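Side-chain contacts in AT5g51070/K3K7_27 (PDB 5GKM), which is the N-terminal domain of the Arabidopsis Clp-family chaperone ClpD, whose full-length form probably binds and hydrolyses ATP: residues 10-13 / 14-18; 94-97 / 98-101; 102-105 / 106-110. All coordinates share one frame; numbering follows the deposited sequence.

Following the chain from the N terminus, contact 1 (10-13 / 14-18) caps helix 12-27 and forms its opening turns. After helices 35-45 and 59-71, contact 2 (94-97 / 98-101) leads into helix 97-112, with S96 at its N-cap position, and contact 3 (102-105 / 106-110) carries that helix onward. All three are local, joining residues about one helical turn apart, so none closes a long loop. They run in series, with no nesting or crossing. What ties them together is packing: contact 1 touches both others, while contacts 2 and 3 share helix 97-112 and also touch through F95 and F103. Helices 12-27 and 97-112 thereby meet in the all-helical Clp R domain.

Contact 1 (10-13 / 14-18); sequences FTER and AIRAI
The guanidinium of R16 has the backbone oxygen of E12 over one face, 4.2 Å above its centre, while the F10 ring receives A14 CB and I18 CD1 obliquely. This is the capped N terminus of helix 12-27 in the all-helical Clp R domain, with T11 as N-cap. F10 CD2 lies 3.9 Å from I18 CD1, the two side chains crossing at about a right angle, and F10 CB rests on I15 CD1 at 3.8 Å. The ring also meets F7 edge to face and reaches V107 of helix 97-112; I18 reaches F103 there.

On the outer side, E12 and R16 run side by side, both with CG opposite the backbone N (chi1 179° and -177°). The carboxylate and guanidinium planes stand 74° apart, and the salt bridge from E12 OE2 to R16 NH2 is doubtful in detail: 2.5 Å is very short, and E12 has two conformers. R13 turns its guanidinium to salt bridges with E45 and E121, tying the helix start to helices 35-45 and 120-130. At the cap itself, T11 OG1 accepts from A14 N at 3.1 Å, while T11 O takes the I15 N-H at 2.9 Å.

Contact 2 (94-97 / 98-101); sequences PFSI and STKR
F95, just before the N-cap position, lays its side chain against T99 and K100 in the first turn of helix 97-112 of the all-helical Clp R domain, and S96, at the N-cap position, carries much of the polar part. The apolar part is small. The T99 methyl sits 3.9 Å from F95 CD1, coming at the ring obliquely, and 4.0 Å from F95 CB. T99 CG2 is placed there because it stands opposite the backbone N, which puts OG1 beside that N (chi1 -58°) and turns the hydroxyl to another partner, the carbonyl oxygen of V33. K100 CG also approaches F95 CB, at 4.1 Å, and the chain runs back past F95 O, with K100 CE 3.4 Å from it.

Among the direct hydrogen bonds, K100 N gives a nearly linear one to S96 O at 2.9 Å, and R101 N donates to I97 O in the next i, i+4 bond of the helix. S96 OG and S98 OG lie 2.8 Å apart and are bonded in the given conformer, although S98 has a second one, so this link may be only partly populated. S96 OG also makes a weak bond to V33 O.

The water-mediated link is a single bridge. K100 bends at its last torsion (chi4 -65°), and water 1 accepts from K100 NZ at 2.8 Å and from F95 N at 3.0 Å, fastening the lysine end to the incoming loop.

This first turn lies against two other helices. F95 packs on I18, S21 and Q22 of helix 12-27 and meets F103, two turns into helix 97-112, edge to face, whereas S98 and T99 rest on T35 at the start of helix 35-45.

Contact 3 (102-105 / 106-110); sequences VFEA and AVEYS
E104 and E108, an i, i+4 pair on the outer side of helix 97-112 in the all-helical Clp R domain, bring their carboxylates together: E104 OE2 lies 2.6 Å from E108 OE2. The two side chains cross at about a right angle, with their carboxylate planes 72° apart; of the carboxylate oxygens only the two OE2 atoms meet. E108 OE2 is also tucked against the E104 chain, 3.1 Å from E104 CG. Two torsions bring this about: E104 leaves the helix with CG opposite its backbone N and then bends at chi2 (62°), while E108 keeps CG opposite its carbonyl carbon and runs out extended, back towards E104.

One step round the helix, in the next i, i+4 pair, Y109 lays its ring beside A105 of the preceding turn. Its CD2 comes within 3.2 Å of A105 O, an oblique approach, and its CE2 is 4.1 Å from A105 CB.

Beneath these side chains the backbone fixes the spacing. E108 N donates to E104 O at 3.0 Å, and Y109 N makes an almost straight bond to A105 O, also 3.0 Å (N-H...O angle 170°).

Further out, helix 120-130 covers the Y109 side: T129 OG1 bonds the phenol hydroxyl, V125 packs on the tyrosine, and V130 touches A105 and V102. V102 and F103 also rest on L38 of helix 35-45.

Two acid oxygens so close would repel if both groups were charged. Their separation is consistent with one of the two acids being protonated and donating to the other, and each carboxylate would probably raise the pKa of its neighbour.

Contact 1 (10-13 / 14-18)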
ATOM      1  N   PHE A  10       3.293   1.653 -14.464  1.00 15.72           N
ATOM      2  CA  PHE A  10       3.657   1.925 -13.091  1.00 13.74           C
ATOM      3  C   PHE A  10       5.096   2.441 -13.025  1.00 14.08           C
ATOM      4  O   PHE A  10       5.950   1.899 -13.653  1.00 13.82           O
ATOM      5  CB  PHE A  10       3.488   0.682 -12.212  1.00 13.70           C
ATOM      6  CG  PHE A  10       2.063   0.359 -11.835  1.00 13.76           C
ATOM      7  CD1 PHE A  10       1.131   0.112 -12.787  1.00 15.54           C
ATOM      8  CD2 PHE A  10       1.684   0.248 -10.524  1.00 13.76           C
ATOM      9  CE1 PHE A  10      -0.162  -0.185 -12.449  1.00 15.28           C
ATOM     10  CE2 PHE A  10       0.400  -0.064 -10.194  1.00 14.17           C
ATOM     11  CZ  PHE A  10      -0.528  -0.284 -11.176  1.00 13.54           C
ATOM     12  N   THR A  11       5.327   3.489 -12.267  1.00 12.72           N
ATOM     13  CA  THR A  11       6.634   4.028 -12.145  1.00 14.95           C
ATOM     14  C   THR A  11       7.564   3.094 -11.379  1.00 14.92           C
ATOM     15  O   THR A  11       7.162   2.214 -10.679  1.00 12.89           O
ATOM     16  CB  THR A  11       6.681   5.385 -11.455  1.00 14.23           C
ATOM     17  OG1 THR A  11       6.397   5.252 -10.067  1.00 13.50           O
ATOM     18  CG2 THR A  11       5.703   6.350 -12.116  1.00 15.23           C
ATOM     19  N   GLU A  12       8.845   3.359 -11.578  1.00 15.27           N
ATOM     20  CA  GLU A  12       9.919   2.628 -10.754  0.60 16.33           C
ATOM     21  C   GLU A  12       9.705   2.633  -9.130  1.00 14.77           C
ATOM     22  O   GLU A  12       9.770   1.637  -8.542  1.00 13.95           O
ATOM     23  CB  GLU A  12      11.319   3.177 -11.067  0.60 19.64           C
ATOM     24  CG  GLU A  12      12.412   2.512 -10.280  0.60 21.52           C
ATOM     25  CD  GLU A  12      13.745   3.274 -10.331  0.60 25.34           C
ATOM     26  OE1 GLU A  12      13.918   4.210 -11.134  0.60 31.46           O
ATOM     27  OE2 GLU A  12      14.595   3.022  -9.474  0.60 29.30           O
ATOM     28  N   ARG A  13       9.274   3.783  -8.644  1.00 14.54           N
ATOM     29  CA  ARG A  13       8.905   3.892  -7.276  1.00 13.42           C
ATOM     30  C   ARG A  13       7.692   3.031  -6.983  1.00 12.99           C
ATOM     31  O   ARG A  13       7.625   2.472  -5.946  1.00 12.56           O
ATOM     32  CB  ARG A  13       8.567   5.307  -6.829  1.00 14.91           C
ATOM     33  CG  ARG A  13       9.688   6.305  -6.961  1.00 15.10           C
ATOM     34  CD  ARG A  13       9.334   7.664  -6.373  1.00 16.03           C
ATOM     35  NE  ARG A  13       8.817   7.495  -5.047  1.00 14.88           N
ATOM     36  CZ  ARG A  13       7.798   8.159  -4.562  1.00 16.45           C
ATOM     37  NH1 ARG A  13       7.215   9.084  -5.283  1.00 16.79           N
ATOM     38  NH2 ARG A  13       7.353   7.856  -3.357  1.00 16.45           N
ATOM     39  N   ALA A  14       6.718   3.055  -7.863  1.00 12.03           N
ATOM     40  CA  ALA A  14       5.524   2.301  -7.571  1.00 13.38           C
ATOM     41  C   ALA A  14       5.808   0.793  -7.519  1.00 13.34           C
ATOM     42  O   ALA A  14       5.275   0.100  -6.733  1.00 11.91           O
ATOM     43  CB  ALA A  14       4.452   2.598  -8.589  1.00 13.60           C
ATOM     44  N   ILE A  15       6.612   0.370  -8.464  1.00 12.74           N
ATOM     45  CA  ILE A  15       6.978  -1.025  -8.556  1.00 13.90           C
ATOM     46  C   ILE A  15       7.762  -1.435  -7.315  1.00 13.24           C
ATOM     47  O   ILE A  15       7.553  -2.470  -6.818  1.00 12.45           O
ATOM     48  CB  ILE A  15       7.805  -1.319  -9.824  1.00 15.57           C
ATOM     49  CG1 ILE A  15       7.001  -1.045 -11.077  1.00 17.38           C
ATOM     50  CG2 ILE A  15       8.369  -2.728  -9.809  1.00 16.81           C
ATOM     51  CD1 ILE A  15       5.999  -2.075 -11.310  1.00 21.66           C
ATOM     52  N   ARG A  16       8.632  -0.564  -6.846  1.00 12.25           N
ATOM     53  CA  ARG A  16       9.391  -0.868  -5.671  1.00 13.46           C
ATOM     54  C   ARG A  16       8.489  -1.015  -4.449  1.00 12.40           C
ATOM     55  O   ARG A  16       8.636  -1.898  -3.682  1.00 12.73           O
ATOM     56  CB  ARG A  16      10.478   0.171  -5.459  1.00 17.10           C
ATOM     57  CG  ARG A  16      11.408  -0.057  -4.308  1.00 20.93           C
ATOM     58  CD  ARG A  16      12.391   1.107  -4.233  1.00 25.64           C
ATOM     59  NE  ARG A  16      13.162   1.243  -5.436  1.00 30.48           N
ATOM     60  CZ  ARG A  16      13.219   2.351  -6.131  1.00 34.65           C
ATOM     61  NH1 ARG A  16      12.494   3.410  -5.768  1.00 33.10           N
ATOM     62  NH2 ARG A  16      13.968   2.382  -7.192  1.00 38.15           N
ATOM     63  N   ALA A  17       7.521  -0.136  -4.325  1.00 11.31           N
ATOM     64  CA  ALA A  17       6.599  -0.238  -3.225  1.00 11.48           C
ATOM     65  C   ALA A  17       5.818  -1.549  -3.253  1.00 11.51           C
ATOM     66  O   ALA A  17       5.512  -2.115  -2.264  1.00 11.31           O
ATOM     67  CB  ALA A  17       5.610   0.943  -3.237  1.00 11.21           C
ATOM     68  N   ILE A  18       5.453  -1.930  -4.452  1.00 12.13           N
ATOM     69  CA  ILE A  18       4.747  -3.200  -4.618  1.00 11.90           C
ATOM     70  C   ILE A  18       5.597  -4.435  -4.231  1.00 11.84           C
ATOM     71  O   ILE A  18       5.170  -5.272  -3.515  1.00 12.40           O
ATOM     72  CB  ILE A  18       4.189  -3.334  -6.041  1.00 12.12           C
ATOM     73  CG1 ILE A  18       3.132  -2.279  -6.239  1.00 12.31           C
ATOM     74  CG2 ILE A  18       3.621  -4.712  -6.285  1.00 13.64           C
ATOM     75  CD1 ILE A  18       2.674  -2.163  -7.648  1.00 14.43           C
TER

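Contact 2 (94-97 / 98-101)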
ATOM      1  N   PRO A  94       1.305 -13.627  -4.272  1.00 14.47           N
ATOM      2  CA  PRO A  94       0.115 -13.097  -4.886  1.00 15.24           C
ATOM      3  C   PRO A  94      -0.487 -11.988  -4.057  1.00 14.10           C
ATOM      4  O   PRO A  94      -0.206 -11.840  -2.932  1.00 13.81           O
ATOM      5  CB  PRO A  94      -0.839 -14.292  -4.918  1.00 15.16           C
ATOM      6  CG  PRO A  94      -0.433 -15.110  -3.755  1.00 16.91           C
ATOM      7  CD  PRO A  94       1.047 -14.980  -3.729  1.00 16.00           C
ATOM      8  N   PHE A  95      -1.347 -11.244  -4.734  1.00 13.96           N
ATOM      9  CA  PHE A  95      -2.051 -10.118  -4.155  1.00 13.63           C
ATOM     10  C   PHE A  95      -3.503 -10.464  -3.908  1.00 13.58           C
ATOM     11  O   PHE A  95      -4.098 -11.114  -4.681  1.00 14.41           O
ATOM     12  CB  PHE A  95      -1.977  -8.919  -5.092  1.00 13.74           C
ATOM     13  CG  PHE A  95      -0.569  -8.512  -5.395  1.00 14.17           C
ATOM     14  CD1 PHE A  95       0.131  -7.833  -4.490  1.00 14.00           C
ATOM     15  CD2 PHE A  95       0.032  -8.845  -6.559  1.00 16.97           C
ATOM     16  CE1 PHE A  95       1.404  -7.498  -4.714  1.00 15.48           C
ATOM     17  CE2 PHE A  95       1.320  -8.485  -6.810  1.00 16.83           C
ATOM     18  CZ  PHE A  95       2.011  -7.824  -5.872  1.00 15.64           C
ATOM     19  N   SER A  96      -4.042  -9.978  -2.811  1.00 13.40           N
ATOM     20  CA  SER A  96      -5.417 -10.241  -2.480  1.00 14.63           C
ATOM     21  C   SER A  96      -6.385  -9.501  -3.396  1.00 13.88           C
ATOM     22  O   SER A  96      -6.022  -8.642  -4.062  1.00 13.55           O
ATOM     23  CB  SER A  96      -5.701  -9.871  -1.052  1.00 13.88           C
ATOM     24  OG  SER A  96      -5.767  -8.528  -0.885  1.00 14.73           O
ATOM     25  N   ILE A  97      -7.650  -9.918  -3.378  1.00 14.06           N
ATOM     26  CA  ILE A  97      -8.647  -9.258  -4.178  1.00 15.18           C
ATOM     27  C   ILE A  97      -8.689  -7.811  -3.761  1.00 14.69           C
ATOM     28  O   ILE A  97      -8.736  -6.983  -4.572  1.00 15.18           O
ATOM     29  CB  ILE A  97     -10.015  -9.886  -3.899  1.00 16.31           C
ATOM     30  CG1 ILE A  97     -10.046 -11.241  -4.555  1.00 19.46           C
ATOM     31  CG2 ILE A  97     -11.162  -9.048  -4.426  1.00 18.25           C
ATOM     32  CD1 ILE A  97     -11.111 -12.155  -3.974  1.00 22.21           C
ATOM     33  N   SER A  98      -8.687  -7.586  -2.467  1.00 15.24           N
ATOM     34  CA  SER A  98      -8.686  -6.048  -2.051  0.70 14.48           C
ATOM     35  C   SER A  98      -7.442  -5.193  -2.644  1.00 14.66           C
ATOM     36  O   SER A  98      -7.585  -4.123  -3.060  1.00 14.64           O
ATOM     37  CB  SER A  98      -8.741  -6.001  -0.517  0.70 16.20           C
ATOM     38  OG  SER A  98      -7.725  -6.814   0.097  0.70 16.92           O
ATOM     39  N   THR A  99      -6.291  -5.848  -2.558  1.00 12.45           N
ATOM     40  CA  THR A  99      -5.120  -5.245  -3.056  1.00 12.28           C
ATOM     41  C   THR A  99      -5.257  -5.023  -4.563  1.00 11.63           C
ATOM     42  O   THR A  99      -4.873  -4.034  -5.023  1.00 12.94           O
ATOM     43  CB  THR A  99      -3.854  -6.074  -2.702  1.00 12.33           C
ATOM     44  OG1 THR A  99      -3.797  -6.204  -1.308  1.00 13.34           O
ATOM     45  CG2 THR A  99      -2.609  -5.382  -3.226  1.00 13.62           C
ATOM     46  N   LYS A 100      -5.775  -5.996  -5.278  1.00 12.19           N
ATOM     47  CA  LYS A 100      -5.933  -5.824  -6.695  1.00 13.76           C
ATOM     48  C   LYS A 100      -6.910  -4.683  -7.022  1.00 13.91           C
ATOM     49  O   LYS A 100      -6.792  -4.020  -8.003  1.00 15.29           O
ATOM     50  CB  LYS A 100      -6.382  -7.123  -7.364  1.00 15.66           C
ATOM     51  CG  LYS A 100      -5.315  -8.212  -7.351  1.00 16.64           C
ATOM     52  CD  LYS A 100      -5.864  -9.499  -7.975  1.00 20.81           C
ATOM     53  CE  LYS A 100      -4.934 -10.685  -7.990  1.00 27.63           C
ATOM     54  NZ  LYS A 100      -3.747 -10.435  -8.839  1.00 31.89           N
ATOM     55  N   ARG A 101      -7.899  -4.560  -6.193  1.00 13.46           N
ATOM     56  CA  ARG A 101      -8.871  -3.515  -6.353  1.00 15.07           C
ATOM     57  C   ARG A 101      -8.172  -2.174  -6.209  1.00 13.36           C
ATOM     58  O   ARG A 101      -8.411  -1.290  -6.937  1.00 14.15           O
ATOM     59  CB  ARG A 101      -9.977  -3.672  -5.342  1.00 17.34           C
ATOM     60  CG  ARG A 101     -11.005  -2.593  -5.406  1.00 23.27           C
ATOM     61  CD  ARG A 101     -12.288  -2.914  -4.664  1.00 29.62           C
ATOM     62  NE  ARG A 101     -13.054  -1.670  -4.474  1.00 37.12           N
ATOM     63  CZ  ARG A 101     -14.058  -1.471  -3.627  1.00 42.10           C
ATOM     64  NH1 ARG A 101     -14.517  -2.431  -2.871  1.00 52.37           N
ATOM     65  NH2 ARG A 101     -14.615  -0.285  -3.535  1.00 46.18           N
TER
HETATM   66  O   HOH W   1      -1.810 -11.966  -7.590  1.00 15.85           O

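Contact 3 (102-105 / 106-110)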
ATOM      1  N   VAL A 102      -7.281  -2.089  -5.238  1.00 12.96           N
ATOM      2  CA  VAL A 102      -6.556  -0.864  -5.050  1.00 11.83           C
ATOM      3  C   VAL A 102      -5.702  -0.500  -6.266  1.00 12.28           C
ATOM      4  O   VAL A 102      -5.620   0.626  -6.654  1.00 13.08           O
ATOM      5  CB  VAL A 102      -5.701  -0.943  -3.756  1.00 12.29           C
ATOM      6  CG1 VAL A 102      -4.650   0.152  -3.695  1.00 12.88           C
ATOM      7  CG2 VAL A 102      -6.608  -0.896  -2.549  1.00 14.46           C
ATOM      8  N   PHE A 103      -5.047  -1.488  -6.821  1.00 12.38           N
ATOM      9  CA  PHE A 103      -4.191  -1.241  -7.930  1.00 13.06           C
ATOM     10  C   PHE A 103      -5.043  -0.731  -9.092  1.00 13.41           C
ATOM     11  O   PHE A 103      -4.641   0.096  -9.801  1.00 13.17           O
ATOM     12  CB  PHE A 103      -3.454  -2.511  -8.406  1.00 13.87           C
ATOM     13  CG  PHE A 103      -2.395  -3.015  -7.476  1.00 13.23           C
ATOM     14  CD1 PHE A 103      -1.766  -2.195  -6.628  1.00 12.23           C
ATOM     15  CD2 PHE A 103      -2.030  -4.319  -7.491  1.00 14.20           C
ATOM     16  CE1 PHE A 103      -0.804  -2.643  -5.764  1.00 14.41           C
ATOM     17  CE2 PHE A 103      -1.053  -4.782  -6.640  1.00 13.78           C
ATOM     18  CZ  PHE A 103      -0.433  -3.926  -5.784  1.00 13.15           C
ATOM     19  N   GLU A 104      -6.212  -1.339  -9.278  1.00 13.02           N
ATOM     20  CA  GLU A 104      -7.098  -0.913 -10.371  1.00 14.42           C
ATOM     21  C   GLU A 104      -7.564   0.510 -10.134  1.00 12.87           C
ATOM     22  O   GLU A 104      -7.589   1.273 -11.024  1.00 14.08           O
ATOM     23  CB  GLU A 104      -8.295  -1.861 -10.626  1.00 17.97           C
ATOM     24  CG  GLU A 104      -9.319  -1.336 -11.646  1.00 22.26           C
ATOM     25  CD  GLU A 104      -8.795  -1.106 -13.078  1.00 26.53           C
ATOM     26  OE1 GLU A 104      -7.761  -1.628 -13.445  1.00 30.41           O
ATOM     27  OE2 GLU A 104      -9.462  -0.397 -13.861  1.00 35.25           O
ATOM     28  N   ALA A 105      -7.854   0.829  -8.894  1.00 12.66           N
ATOM     29  CA  ALA A 105      -8.245   2.203  -8.588  1.00 13.20           C
ATOM     30  C   ALA A 105      -7.124   3.190  -8.898  1.00 13.11           C
ATOM     31  O   ALA A 105      -7.356   4.249  -9.317  1.00 13.04           O
ATOM     32  CB  ALA A 105      -8.669   2.361  -7.144  1.00 13.42           C
ATOM     33  N   ALA A 106      -5.901   2.789  -8.605  1.00 11.24           N
ATOM     34  CA  ALA A 106      -4.779   3.647  -8.849  1.00 11.34           C
ATOM     35  C   ALA A 106      -4.673   3.964 -10.320  1.00 11.54           C
ATOM     36  O   ALA A 106      -4.410   5.056 -10.704  1.00 11.47           O
ATOM     37  CB  ALA A 106      -3.493   2.972  -8.393  1.00 12.05           C
ATOM     38  N   VAL A 107      -4.887   2.953 -11.110  1.00 12.27           N
ATOM     39  CA  VAL A 107      -4.847   3.127 -12.567  1.00 12.33           C
ATOM     40  C   VAL A 107      -5.950   4.082 -13.032  1.00 12.37           C
ATOM     41  O   VAL A 107      -5.748   4.914 -13.852  1.00 12.48           O
ATOM     42  CB  VAL A 107      -5.041   1.790 -13.307  1.00 13.77           C
ATOM     43  CG1 VAL A 107      -5.094   2.024 -14.810  1.00 14.38           C
ATOM     44  CG2 VAL A 107      -3.883   0.873 -13.027  1.00 13.61           C
ATOM     45  N   GLU A 108      -7.121   3.876 -12.473  1.00 12.25           N
ATOM     46  CA  GLU A 108      -8.240   4.747 -12.832  1.00 12.90           C
ATOM     47  C   GLU A 108      -8.057   6.217 -12.475  1.00 12.89           C
ATOM     48  O   GLU A 108      -8.324   7.074 -13.241  1.00 13.35           O
ATOM     49  CB  GLU A 108      -9.541   4.196 -12.254  1.00 14.39           C
ATOM     50  CG  GLU A 108      -9.952   2.888 -12.939  1.00 15.97           C
ATOM     51  CD  GLU A 108     -11.026   2.124 -12.225  1.00 21.45           C
ATOM     52  OE1 GLU A 108     -11.684   2.683 -11.387  1.00 22.07           O
ATOM     53  OE2 GLU A 108     -11.249   0.957 -12.523  1.00 22.02           O
ATOM     54  N   TYR A 109      -7.596   6.448 -11.277  1.00 12.07           N
ATOM     55  CA  TYR A 109      -7.350   7.778 -10.823  1.00 11.70           C
ATOM     56  C   TYR A 109      -6.298   8.428 -11.714  1.00 12.14           C
ATOM     57  O   TYR A 109      -6.395   9.562 -12.059  1.00 13.29           O
ATOM     58  CB  TYR A 109      -6.856   7.765  -9.376  1.00 11.77           C
ATOM     59  CG  TYR A 109      -7.903   7.499  -8.329  1.00 11.58           C
ATOM     60  CD1 TYR A 109      -9.127   8.118  -8.372  1.00 14.24           C
ATOM     61  CD2 TYR A 109      -7.666   6.676  -7.284  1.00 12.00           C
ATOM     62  CE1 TYR A 109     -10.072   7.885  -7.416  1.00 15.08           C
ATOM     63  CE2 TYR A 109      -8.620   6.427  -6.322  1.00 13.14           C
ATOM     64  CZ  TYR A 109      -9.820   7.049  -6.368  1.00 14.49           C
ATOM     65  OH  TYR A 109     -10.751   6.824  -5.419  1.00 15.22           O
ATOM     66  N   SER A 110      -5.271   7.667 -12.058  1.00 12.48           N
ATOM     67  CA  SER A 110      -4.242   8.218 -12.873  1.00 13.12           C
ATOM     68  C   SER A 110      -4.775   8.633 -14.235  1.00 14.21           C
ATOM     69  O   SER A 110      -4.412   9.633 -14.762  1.00 14.89           O
ATOM     70  CB  SER A 110      -3.112   7.177 -13.051  1.00 13.65           C
ATOM     71  OG  SER A 110      -2.281   7.596 -14.043  1.00 17.48           O
TER